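Local coordinates for malonyl CoA-acyl carrier protein transacylase (PDB 3IM9) that transfers the malonyl group of malonyl-CoA to holo-acyl carrier protein, giving malonyl-acyl carrier protein for fatty acid synthesis, at residues Asp51-Glu54 and Thr55-Asp59. Residues are numbered along the deposited sequence; the frame is centred on the assembly and turned at random.
Sequences DILE and TMFTD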
loop_
_atom_site.group_PDB
_atom_site.type_symbol
_atom_site.label_atom_id
_atom_site.label_comp_id
_atom_site.label_asym_id
_atom_site.label_seq_id
_atom_site.Cartn_x
_atom_site.Cartn_y
_atom_site.Cartn_z
ATOM N N ASP A 51 14.538 4.715 16.270
ATOM C CA ASP A 51 15.355 5.522 15.376
ATOM C C ASP A 51 14.961 5.191 13.951
ATOM O O ASP A 51 15.573 4.346 13.236
ATOM C CB ASP A 51 16.840 5.263 15.608
ATOM C CG ASP A 51 17.695 6.280 14.945
ATOM O OD1 ASP A 51 17.275 6.929 13.967
ATOM O OD2 ASP A 51 18.869 6.407 15.391
ATOM N N ILE A 52 13.906 5.870 13.530
ATOM C CA ILE A 52 13.353 5.599 12.161
ATOM C C ILE A 52 14.352 5.907 11.052
ATOM O O ILE A 52 14.479 5.172 10.090
ATOM C CB ILE A 52 12.009 6.399 11.918
ATOM C CG1 ILE A 52 11.427 6.087 10.521
ATOM C CG2 ILE A 52 12.237 7.900 12.285
ATOM C CD1 ILE A 52 10.945 4.708 10.384
ATOM N N LEU A 53 15.104 7.003 11.220
ATOM C CA LEU A 53 16.026 7.306 10.148
ATOM C C LEU A 53 17.209 6.309 10.035
ATOM O O LEU A 53 17.597 5.955 8.923
ATOM C CB LEU A 53 16.550 8.792 10.217
ATOM C CG LEU A 53 15.414 9.836 10.306
ATOM C CD1 LEU A 53 16.048 11.240 10.263
ATOM C CD2 LEU A 53 14.453 9.707 9.121
ATOM N N GLU A 54 17.703 5.846 11.188
ATOM C CA GLU A 54 18.770 4.812 11.153
ATOM C C GLU A 54 18.196 3.560 10.490
ATOM O O GLU A 54 18.798 2.975 9.605
ATOM C CB GLU A 54 19.210 4.519 12.562
ATOM C CG GLU A 54 20.445 3.522 12.526
ATOM C CD GLU A 54 20.177 2.098 12.158
ATOM O OE1 GLU A 54 19.132 1.576 12.570
ATOM O OE2 GLU A 54 21.062 1.529 11.490
ATOM N N THR A 55 16.935 3.294 10.835
ATOM C CA THR A 55 16.290 2.062 10.325
ATOM C C THR A 55 16.114 2.139 8.810
ATOM O O THR A 55 16.373 1.143 8.086
ATOM C CB THR A 55 14.984 1.795 11.039
ATOM O OG1 THR A 55 15.244 1.640 12.426
ATOM C CG2 THR A 55 14.332 0.433 10.560
ATOM N N MET A 56 15.767 3.347 8.305
ATOM C CA MET A 56 15.628 3.563 6.871
ATOM C C MET A 56 17.012 3.536 6.132
ATOM O O MET A 56 17.173 2.966 5.036
ATOM C CB MET A 56 14.963 4.912 6.572
ATOM C CG MET A 56 13.462 4.831 6.994
ATOM S SD MET A 56 12.695 6.446 6.977
ATOM C CE MET A 56 12.625 6.797 5.192
ATOM N N PHE A 57 17.998 4.214 6.700
ATOM C CA PHE A 57 19.220 4.466 5.946
ATOM C C PHE A 57 20.283 3.386 6.068
ATOM O O PHE A 57 20.979 3.218 5.029
ATOM C CB PHE A 57 19.894 5.801 6.424
ATOM C CG PHE A 57 19.023 7.051 6.306
ATOM C CD1 PHE A 57 17.867 7.159 5.494
ATOM C CD2 PHE A 57 19.447 8.212 7.048
ATOM C CE1 PHE A 57 17.082 8.361 5.442
ATOM C CE2 PHE A 57 18.676 9.371 6.950
ATOM C CZ PHE A 57 17.526 9.484 6.153
ATOM N N THR A 58 20.460 2.755 7.226
ATOM C CA THR A 58 21.521 1.783 7.384
ATOM C C THR A 58 20.987 0.461 8.008
ATOM O O THR A 58 21.602 -0.594 7.762
ATOM C CB THR A 58 22.680 2.336 8.234
ATOM O OG1 THR A 58 22.193 2.983 9.388
ATOM C CG2 THR A 58 23.365 3.451 7.456
ATOM N N ASP A 59 19.905 0.494 8.798
ATOM C CA ASP A 59 19.242 -0.664 9.402
ATOM C C ASP A 59 20.237 -1.650 10.036
ATOM O O ASP A 59 20.251 -2.843 9.699
ATOM C CB ASP A 59 18.389 -1.370 8.409
ATOM C CG ASP A 59 17.411 -2.308 9.093
ATOM O OD1 ASP A 59 16.905 -3.230 8.368
ATOM O OD2 ASP A 59 17.127 -2.112 10.289
HETATM O O HOH W 1 18.059 -0.898 12.616
#
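One face of the Phe-57 ring lies against the backbone of Leu-53, whose carbonyl O stands 3.2 Å above the ring plane, offset toward the rim. Leu-53 CB meets Phe-57 CE2 at 3.9 Å. The ring rests there because its CG is anti to the carbonyl carbon, folding it back along the helix. The carboxylates of Asp-51 and Glu-54 are both met from above their planes. Asp-51, at the N-cap of helix 52-57, takes the amide N of Glu-54 on OD1 at 3.0 Å. This capping bond arrives 61° out of plane. Glu-54 OE2 accepts Thr-58 OG1 at 2.8 Å. Here the donor is 36° out of plane. A bend at chi2 (-73°) swings the acid forward to that hydroxyl, and Glu-60 N is a second donor to OE2. Glu-54 OE1 and Asp-59 OD2 each receive a bond from one bridging water, and Asp-59 also accepts from the amides of Lys-63 and Leu-64. Thr-55 OG1 donates to Asp-51 O at 2.8 Å, sharing that acceptor with Thr-55 N. On the buried side, Met-56 SD packs against Ile-52 CG1 at 3.8 Å, where Ala-73 of helix 67-84 touches both side chains. Leu-53 and Met-56 also touch Leu-41, so the short helix packs its apolar side against helices 35-47 and 67-84. Glu-54 O collects Thr-58 N and Asp-59 N, the latter at 2.8 Å and nearly straight. Side chains thus bond to backbone at the helix start and beyond its last turn, and the water probably eases repulsion between Glu-54 and Asp-59.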